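Local atomic coordinates of NAD-dependent epimerase/dehydratase (Methanobrevibacter ruminantium, PDB entry 6DNT), a protein that probably interconverts UDP-N-acetylglucosamine and UDP-N-acetylgalactosamine by NAD-dependent 4-epimerisation, and can bind UDP-N-acetylmuramic acid. Residues L91-L96 and D131-L136; K103-L109 and I145-S151. One frame throughout, in Å; residues are numbered along the deposited sequence. Where two conformers were deposited one is given.

Interaction 1. Residues L91-L96 and D131-L136; sequences LMDADL and DASLKL. With NAD (nicotinamide-adenine-dinucleotide), chain B; EDO (1,2-ethanediol), chain H.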
loop_
_atom_site.group_PDB
_atom_site.type_symbol
_atom_site.label_atom_id
_atom_site.label_comp_id
_atom_site.label_asym_id
_atom_site.label_seq_id
_atom_site.Cartn_x
_atom_site.Cartn_y
_atom_site.Cartn_z
ATOM N N LEU A 91 -14.843 -5.282 12.232
ATOM C CA LEU A 91 -14.991 -5.431 10.782
ATOM C C LEU A 91 -14.460 -6.765 10.259
ATOM O O LEU A 91 -14.976 -7.264 9.262
ATOM C CB LEU A 91 -14.292 -4.308 10.008
ATOM C CG LEU A 91 -14.987 -2.956 9.951
ATOM C CD1 LEU A 91 -14.099 -2.006 9.159
ATOM C CD2 LEU A 91 -16.368 -2.992 9.326
ATOM N N MET A 92 -13.439 -7.322 10.910
ATOM C CA MET A 92 -12.861 -8.607 10.485
ATOM C C MET A 92 -13.781 -9.796 10.676
ATOM O O MET A 92 -13.605 -10.810 9.999
ATOM C CB MET A 92 -11.546 -8.887 11.222
ATOM C CG MET A 92 -10.397 -8.040 10.724
ATOM S SD MET A 92 -9.969 -8.416 9.003
ATOM C CE MET A 92 -9.234 -10.029 9.212
ATOM N N ASP A 93 -14.730 -9.678 11.601
ATOM C CA ASP A 93 -15.700 -10.746 11.902
ATOM C C ASP A 93 -17.074 -10.549 11.264
ATOM O O ASP A 93 -17.816 -11.528 11.066
ATOM C CB ASP A 93 -15.897 -10.850 13.416
ATOM C CG ASP A 93 -14.615 -11.153 14.159
ATOM O OD1 ASP A 93 -13.736 -11.854 13.616
ATOM O OD2 ASP A 93 -14.493 -10.697 15.312
ATOM N N ALA A 94 -17.425 -9.304 10.954
ATOM C CA ALA A 94 -18.771 -8.967 10.512
ATOM C C ALA A 94 -19.080 -9.551 9.145
ATOM O O ALA A 94 -18.195 -9.691 8.303
ATOM C CB ALA A 94 -18.945 -7.459 10.474
ATOM N N ASP A 95 -20.343 -9.886 8.926
ATOM C CA ASP A 95 -20.775 -10.348 7.616
ATOM C C ASP A 95 -21.064 -9.116 6.763
ATOM O O ASP A 95 -22.203 -8.709 6.574
ATOM C CB ASP A 95 -21.992 -11.267 7.773
ATOM C CG ASP A 95 -22.386 -11.953 6.479
ATOM O OD1 ASP A 95 -21.822 -11.654 5.404
ATOM O OD2 ASP A 95 -23.299 -12.801 6.552
ATOM N N LEU A 96 -19.995 -8.503 6.254
ATOM C CA LEU A 96 -20.110 -7.259 5.518
ATOM C C LEU A 96 -20.837 -7.439 4.186
ATOM O O LEU A 96 -21.511 -6.517 3.725
ATOM C CB LEU A 96 -18.737 -6.606 5.311
ATOM C CG LEU A 96 -17.929 -6.327 6.578
ATOM C CD1 LEU A 96 -16.510 -5.863 6.227
ATOM C CD2 LEU A 96 -18.623 -5.304 7.460
ATOM N N ASP A 131 -6.319 -5.219 6.243
ATOM C CA ASP A 131 -7.117 -6.432 6.005
ATOM C C ASP A 131 -8.614 -6.134 6.148
ATOM O O ASP A 131 -9.417 -6.482 5.271
ATOM C CB ASP A 131 -6.739 -7.599 6.922
ATOM C CG ASP A 131 -5.309 -8.073 6.754
ATOM O OD1 ASP A 131 -4.637 -7.759 5.741
ATOM O OD2 ASP A 131 -4.844 -8.808 7.664
ATOM N N ALA A 132 -8.989 -5.448 7.220
ATOM C CA ALA A 132 -10.405 -5.140 7.445
ATOM C C ALA A 132 -10.953 -4.191 6.396
ATOM O O ALA A 132 -12.100 -4.338 5.970
ATOM C CB ALA A 132 -10.627 -4.562 8.826
ATOM N N SER A 133 -10.130 -3.225 5.968
ATOM C CA SER A 133 -10.531 -2.278 4.942
ATOM C C SER A 133 -10.782 -3.028 3.635
ATOM O O SER A 133 -11.770 -2.771 2.936
ATOM C CB SER A 133 -9.451 -1.233 4.724
ATOM O OG SER A 133 -9.294 -0.437 5.886
ATOM N N LEU A 134 -9.894 -3.956 3.313
ATOM C CA LEU A 134 -10.053 -4.721 2.074
ATOM C C LEU A 134 -11.321 -5.552 2.108
ATOM O O LEU A 134 -12.065 -5.605 1.107
ATOM C CB LEU A 134 -8.840 -5.615 1.824
ATOM C CG LEU A 134 -8.900 -6.432 0.539
ATOM C CD1 LEU A 134 -8.936 -5.529 -0.676
ATOM C CD2 LEU A 134 -7.709 -7.363 0.474
ATOM N N LYS A 135 -11.582 -6.195 3.239
ATOM C CA LYS A 135 -12.829 -6.971 3.370
ATOM C C LYS A 135 -14.043 -6.087 3.138
ATOM O O LYS A 135 -15.008 -6.498 2.479
ATOM C CB LYS A 135 -12.931 -7.669 4.731
ATOM C CG LYS A 135 -12.028 -8.874 4.884
ATOM C CD LYS A 135 -12.319 -9.586 6.199
ATOM C CE LYS A 135 -11.597 -10.919 6.331
ATOM N NZ LYS A 135 -11.992 -11.624 7.593
ATOM N N LEU A 136 -13.993 -4.861 3.652
ATOM C CA LEU A 136 -15.069 -3.918 3.445
ATOM C C LEU A 136 -15.206 -3.529 1.972
ATOM O O LEU A 136 -16.316 -3.509 1.417
ATOM C CB LEU A 136 -14.884 -2.673 4.330
ATOM C CG LEU A 136 -15.934 -1.565 4.226
ATOM C CD1 LEU A 136 -17.263 -2.011 4.812
ATOM C CD2 LEU A 136 -15.402 -0.302 4.908
HETATM P PA NAD B . -11.280 6.894 16.760
HETATM O O1A NAD B . -12.030 7.840 17.649
HETATM O O2A NAD B . -10.390 5.880 17.390
HETATM O O5B NAD B . -12.388 6.171 15.840
HETATM C C5B NAD B . -12.161 4.883 15.272
HETATM C C4B NAD B . -13.403 4.070 15.577
HETATM O O4B NAD B . -13.278 2.801 14.931
HETATM C C3B NAD B . -13.578 3.787 17.065
HETATM O O3B NAD B . -14.914 4.099 17.435
HETATM C C2B NAD B . -13.234 2.316 17.233
HETATM O O2B NAD B . -13.934 1.627 18.284
HETATM C C1B NAD B . -13.561 1.760 15.861
HETATM N N9A NAD B . -12.761 0.613 15.409
HETATM C C8A NAD B . -11.409 0.509 15.375
HETATM N N7A NAD B . -11.031 -0.672 14.827
HETATM C C5A NAD B . -12.171 -1.320 14.463
HETATM C C6A NAD B . -12.499 -2.604 13.826
HETATM N N6A NAD B . -11.516 -3.441 13.457
HETATM N N1A NAD B . -13.822 -2.900 13.636
HETATM C C2A NAD B . -14.804 -2.060 14.008
HETATM N N3A NAD B . -14.577 -0.862 14.596
HETATM C C4A NAD B . -13.293 -0.467 14.836
HETATM O O3 NAD B . -10.420 7.725 15.681
HETATM P PN NAD B . -10.805 9.034 14.877
HETATM O O1N NAD B . -12.283 9.290 14.882
HETATM O O2N NAD B . -9.864 10.137 15.279
HETATM O O5D NAD B . -10.347 8.567 13.416
HETATM C C5D NAD B . -11.333 8.205 12.442
HETATM C C4D NAD B . -10.617 7.968 11.114
HETATM O O4D NAD B . -9.980 9.180 10.702
HETATM C C3D NAD B . -9.533 6.901 11.200
HETATM O O3D NAD B . -9.489 6.129 9.987
HETATM C C2D NAD B . -8.270 7.711 11.354
HETATM O O2D NAD B . -7.121 6.990 10.929
HETATM C C1D NAD B . -8.585 8.916 10.496
HETATM N N1N NAD B . -7.810 10.123 10.805
HETATM C C2N NAD B . -7.971 10.780 11.967
HETATM C C3N NAD B . -7.244 11.934 12.237
HETATM C C7N NAD B . -7.368 12.711 13.528
HETATM O O7N NAD B . -6.685 13.719 13.667
HETATM N N7N NAD B . -8.164 12.307 14.513
HETATM C C4N NAD B . -6.357 12.393 11.259
HETATM C C5N NAD B . -6.197 11.697 10.073
HETATM C C6N NAD B . -6.932 10.546 9.871
HETATM C C1 EDO H . -10.104 -11.324 14.924
HETATM O O1 EDO H . -10.908 -12.016 13.962
HETATM C C2 EDO H . -10.801 -10.027 15.308
HETATM O O2 EDO H . -11.789 -10.288 16.314
#
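Lys135 NZ donates to Met92 O at 3.0 Å, lying in the plane of that carbonyl and meeting one of its lone pairs. To get there the lysine runs extended beyond CG, off the side of helix 122-142, and crosses the Met92 side chain at about a right angle: its CD lies 3.8 Å from Met92 SD, and NZ comes 3.6 Å from Met92 CE. Met92 answers by curling. The bend at chi2 (-65°) brings SD down onto the helix backbone, 3.6 Å from Ala132 N, and the one at chi3 (-71°) turns the CE methyl toward the lysine tip. Ala132 CB fits beside this, 3.9 Å from Leu91 CB. One helical turn further on, the CD1 branch of Leu96 rests on the backbone of Leu136, 3.7 Å from its CA. On the helix, Asp131 turns its carboxylate to Asn126 of the second subunit. Leu91 holds the cofactor through its backbone: its N-H gives a nearly straight bond (166°) to N1A of the NAD adenine, 2.9 Å away. A loop after a parallel strand, packed on a flanking helix and with a backbone N-H on the adenine, is typical of the Rossmann domain of extended short-chain dehydrogenases.

Interaction 2. Residues K103-L109 and I145-S151; sequences KDYVFHL and IKKVIFS. With NAD (nicotinamide-adenine-dinucleotide), chain B.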
loop_
_atom_site.group_PDB
_atom_site.type_symbol
_atom_site.label_atom_id
_atom_site.label_comp_id
_atom_site.label_asym_id
_atom_site.label_seq_id
_atom_site.Cartn_x
_atom_site.Cartn_y
_atom_site.Cartn_z
ATOM N N LYS A 103 -27.403 -0.933 0.752
ATOM C CA LYS A 103 -26.899 0.328 1.288
ATOM C C LYS A 103 -26.468 1.225 0.134
ATOM O O LYS A 103 -26.072 0.733 -0.911
ATOM C CB LYS A 103 -25.738 0.069 2.245
ATOM C CG LYS A 103 -26.108 -0.791 3.433
ATOM C CD LYS A 103 -27.082 -0.096 4.383
ATOM C CE LYS A 103 -27.208 -0.862 5.696
ATOM N NZ LYS A 103 -27.919 -2.162 5.529
ATOM N N ASP A 104 -26.547 2.535 0.330
ATOM C CA ASP A 104 -26.180 3.522 -0.689
ATOM C C ASP A 104 -24.704 3.933 -0.602
ATOM O O ASP A 104 -23.986 3.908 -1.598
ATOM C CB ASP A 104 -27.043 4.768 -0.548
ATOM C CG ASP A 104 -28.520 4.485 -0.777
ATOM O OD1 ASP A 104 -28.876 4.068 -1.896
ATOM O OD2 ASP A 104 -29.316 4.650 0.166
ATOM N N TYR A 105 -24.269 4.332 0.593
ATOM C CA TYR A 105 -22.921 4.868 0.801
ATOM C C TYR A 105 -22.278 4.217 2.009
ATOM O O TYR A 105 -22.976 3.816 2.944
ATOM C CB TYR A 105 -22.965 6.372 1.045
ATOM C CG TYR A 105 -23.607 7.157 -0.056
ATOM C CD1 TYR A 105 -23.054 7.177 -1.330
ATOM C CD2 TYR A 105 -24.774 7.889 0.170
ATOM C CE1 TYR A 105 -23.641 7.902 -2.354
ATOM C CE2 TYR A 105 -25.371 8.611 -0.851
ATOM C CZ TYR A 105 -24.804 8.607 -2.110
ATOM O OH TYR A 105 -25.397 9.322 -3.120
ATOM N N VAL A 106 -20.950 4.112 1.969
ATOM C CA VAL A 106 -20.163 3.585 3.065
ATOM C C VAL A 106 -19.086 4.600 3.430
ATOM O O VAL A 106 -18.287 4.993 2.593
ATOM C CB VAL A 106 -19.508 2.240 2.702
ATOM C CG1 VAL A 106 -18.596 1.757 3.821
ATOM C CG2 VAL A 106 -20.585 1.205 2.387
ATOM N N PHE A 107 -19.100 5.024 4.688
ATOM C CA PHE A 107 -18.088 5.940 5.232
ATOM C C PHE A 107 -17.181 5.079 6.085
ATOM O O PHE A 107 -17.632 4.517 7.093
ATOM C CB PHE A 107 -18.729 7.029 6.072
ATOM C CG PHE A 107 -19.673 7.901 5.307
ATOM C CD1 PHE A 107 -21.019 7.540 5.196
ATOM C CD2 PHE A 107 -19.238 9.066 4.688
ATOM C CE1 PHE A 107 -21.909 8.332 4.488
ATOM C CE2 PHE A 107 -20.131 9.859 3.980
ATOM C CZ PHE A 107 -21.456 9.477 3.871
ATOM N N HIS A 108 -15.923 4.926 5.677
ATOM C CA HIS A 108 -15.028 4.025 6.371
ATOM C C HIS A 108 -14.060 4.806 7.259
ATOM O O HIS A 108 -13.037 5.299 6.789
ATOM C CB HIS A 108 -14.283 3.131 5.379
ATOM C CG HIS A 108 -13.336 2.179 6.015
ATOM N ND1 HIS A 108 -13.589 1.559 7.217
ATOM C CD2 HIS A 108 -12.134 1.710 5.598
ATOM C CE1 HIS A 108 -12.579 0.774 7.525
ATOM N NE2 HIS A 108 -11.685 0.844 6.556
ATOM N N LEU A 109 -14.404 4.901 8.540
ATOM C CA LEU A 109 -13.549 5.568 9.548
ATOM C C LEU A 109 -12.928 4.615 10.544
ATOM O O LEU A 109 -12.007 5.015 11.253
ATOM C CB LEU A 109 -14.339 6.638 10.304
ATOM C CG LEU A 109 -14.945 7.697 9.392
ATOM C CD1 LEU A 109 -16.450 7.508 9.255
ATOM C CD2 LEU A 109 -14.629 9.100 9.903
ATOM N N ILE A 145 -22.235 -0.677 -4.121
ATOM C CA ILE A 145 -22.298 0.535 -3.297
ATOM C C ILE A 145 -21.980 1.734 -4.194
ATOM O O ILE A 145 -21.043 1.676 -4.997
ATOM C CB ILE A 145 -21.273 0.412 -2.131
ATOM C CG1 ILE A 145 -21.757 -0.632 -1.106
ATOM C CG2 ILE A 145 -20.974 1.752 -1.455
ATOM C CD1 ILE A 145 -23.084 -0.349 -0.445
ATOM N N LYS A 146 -22.779 2.796 -4.089
ATOM C CA LYS A 146 -22.617 3.961 -4.970
ATOM C C LYS A 146 -21.304 4.669 -4.722
ATOM O O LYS A 146 -20.664 5.130 -5.662
ATOM C CB LYS A 146 -23.771 4.957 -4.823
ATOM C CG LYS A 146 -25.072 4.444 -5.411
ATOM C CD LYS A 146 -26.243 5.358 -5.050
ATOM C CE LYS A 146 -27.583 4.684 -5.326
ATOM N NZ LYS A 146 -27.803 3.459 -4.501
ATOM N N LYS A 147 -20.893 4.766 -3.458
ATOM C CA LYS A 147 -19.620 5.413 -3.151
ATOM C C LYS A 147 -19.085 4.978 -1.797
ATOM O O LYS A 147 -19.856 4.826 -0.841
ATOM C CB LYS A 147 -19.783 6.923 -3.161
ATOM C CG LYS A 147 -18.474 7.696 -3.280
ATOM C CD LYS A 147 -18.397 8.450 -4.580
ATOM C CE LYS A 147 -17.265 9.440 -4.568
ATOM N NZ LYS A 147 -17.683 10.744 -5.149
ATOM N N VAL A 148 -17.757 4.868 -1.711
ATOM C CA VAL A 148 -17.033 4.657 -0.459
ATOM C C VAL A 148 -16.309 5.961 -0.115
ATOM O O VAL A 148 -15.661 6.529 -0.993
ATOM C CB VAL A 148 -15.976 3.552 -0.633
ATOM C CG1 VAL A 148 -15.075 3.470 0.597
ATOM C CG2 VAL A 148 -16.636 2.210 -0.940
ATOM N N ILE A 149 -16.407 6.448 1.126
ATOM C CA ILE A 149 -15.700 7.657 1.515
ATOM C C ILE A 149 -14.725 7.158 2.572
ATOM O O ILE A 149 -15.152 6.713 3.630
ATOM C CB ILE A 149 -16.649 8.745 2.030
ATOM C CG1 ILE A 149 -17.772 9.036 1.003
ATOM C CG2 ILE A 149 -15.845 10.009 2.316
ATOM C CD1 ILE A 149 -18.956 8.083 1.061
ATOM N N PHE A 150 -13.431 7.205 2.257
ATOM C CA PHE A 150 -12.381 6.617 3.095
ATOM C C PHE A 150 -11.589 7.697 3.832
ATOM O O PHE A 150 -11.196 8.678 3.231
ATOM C CB PHE A 150 -11.410 5.805 2.230
ATOM C CG PHE A 150 -10.236 5.260 2.992
ATOM C CD1 PHE A 150 -10.423 4.386 4.049
ATOM C CD2 PHE A 150 -8.936 5.655 2.681
ATOM C CE1 PHE A 150 -9.348 3.906 4.777
ATOM C CE2 PHE A 150 -7.856 5.174 3.409
ATOM C CZ PHE A 150 -8.056 4.301 4.451
ATOM N N SER A 151 -11.360 7.479 5.128
ATOM C CA SER A 151 -10.585 8.380 5.972
ATOM C C SER A 151 -9.104 8.024 5.879
ATOM O O SER A 151 -8.668 7.038 6.450
ATOM C CB SER A 151 -11.033 8.251 7.431
ATOM O OG SER A 151 -12.348 8.718 7.582
HETATM P PA NAD B . -11.280 6.894 16.760
HETATM O O1A NAD B . -12.030 7.840 17.649
HETATM O O2A NAD B . -10.390 5.880 17.390
HETATM O O5B NAD B . -12.388 6.171 15.840
HETATM C C5B NAD B . -12.161 4.883 15.272
HETATM C C4B NAD B . -13.403 4.070 15.577
HETATM O O4B NAD B . -13.278 2.801 14.931
HETATM C C3B NAD B . -13.578 3.787 17.065
HETATM O O3B NAD B . -14.914 4.099 17.435
HETATM C C2B NAD B . -13.234 2.316 17.233
HETATM O O2B NAD B . -13.934 1.627 18.284
HETATM C C1B NAD B . -13.561 1.760 15.861
HETATM N N9A NAD B . -12.761 0.613 15.409
HETATM C C8A NAD B . -11.409 0.509 15.375
HETATM N N7A NAD B . -11.031 -0.672 14.827
HETATM C C5A NAD B . -12.171 -1.320 14.463
HETATM C C6A NAD B . -12.499 -2.604 13.826
HETATM N N6A NAD B . -11.516 -3.441 13.457
HETATM N N1A NAD B . -13.822 -2.900 13.636
HETATM C C2A NAD B . -14.804 -2.060 14.008
HETATM N N3A NAD B . -14.577 -0.862 14.596
HETATM C C4A NAD B . -13.293 -0.467 14.836
HETATM O O3 NAD B . -10.420 7.725 15.681
HETATM P PN NAD B . -10.805 9.034 14.877
HETATM O O1N NAD B . -12.283 9.290 14.882
HETATM O O2N NAD B . -9.864 10.137 15.279
HETATM O O5D NAD B . -10.347 8.567 13.416
HETATM C C5D NAD B . -11.333 8.205 12.442
HETATM C C4D NAD B . -10.617 7.968 11.114
HETATM O O4D NAD B . -9.980 9.180 10.702
HETATM C C3D NAD B . -9.533 6.901 11.200
HETATM O O3D NAD B . -9.489 6.129 9.987
HETATM C C2D NAD B . -8.270 7.711 11.354
HETATM O O2D NAD B . -7.121 6.990 10.929
HETATM C C1D NAD B . -8.585 8.916 10.496
HETATM N N1N NAD B . -7.810 10.123 10.805
HETATM C C2N NAD B . -7.971 10.780 11.967
HETATM C C3N NAD B . -7.244 11.934 12.237
HETATM C C7N NAD B . -7.368 12.711 13.528
HETATM O O7N NAD B . -6.685 13.719 13.667
HETATM N N7N NAD B . -8.164 12.307 14.513
HETATM C C4N NAD B . -6.357 12.393 11.259
HETATM C C5N NAD B . -6.197 11.697 10.073
HETATM C C6N NAD B . -6.932 10.546 9.871
HETATM O O HOH W 1 -25.748 1.471 -3.589
#
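The side chains of Lys146 and Asp104 run alongside each other in the same direction, at the end of the pair far from NAD. Lys146 CB lies 3.4 Å from Asp104 O and also touches Tyr105 CE1. CG still skirts that carbonyl, CE comes up to the carboxylate, and the turn at chi4 (63°) delivers NZ to Asp104 OD1 at 2.9 Å, a salt bridge made on the anti lone pair. A water joins NZ to Lys103 O, while the backbone N of Lys146 bonds to Asp104 O at a bent 137°. The other carboxylate oxygen, OD2, takes the amide of Asn38, so the aspartate ties together three chain segments. With an alanine in place of Asp104, Lys146 NZ is likely to lose its charged mate and be more loosely held, and the Asn38 amide to lose this acceptor.

Beyond this the strands run parallel, 9° apart, with bonds passing alternately across: Val106 N to Lys147 O, Ile149 N to Val106 O (2.8 Å), His108 N to Ile149 O, and Ser151 N to His108 O (3.2 Å). The rings of His108 and Phe150 lie together on one face, His108 CD2 reaching the edge of the phenyl ring at CD1, 3.5 Å away. At the carboxyl ends, Leu109 O takes a weak bond from the NAD ribose hydroxyl O3D.

Strand 38-42 flanks 105-108 on its other edge, and strand 199-208 does the same for 147-153. Helix 122-142 covers the face carrying Val106 and His108, helix 250-262 the face carrying Phe107 and Ile149.

How the interactions relate
The segments alternate along the chain: 91-96, 103-109, 131-136, 145-151. Interaction 2 joins the two strands of a beta-alpha-beta crossover, and interaction 1 uses helix 122-142, which makes the connection between them. The centres lie about 13 Å apart and the contacts touch. Ser133 OG and His108 NE2 probably share a hydrogen bond at 2.8 Å, and Leu136 CD2 packs 3.4 Å from His108 CG, seating the helix on the sheet. Both contacts reach NAD, at the adenine in interaction 1 and at the ribose next to the nicotinamide in interaction 2, so the loop packed on the helix and the end of the sheet each meet a different part of the cofactor, consistent with a Rossmann domain.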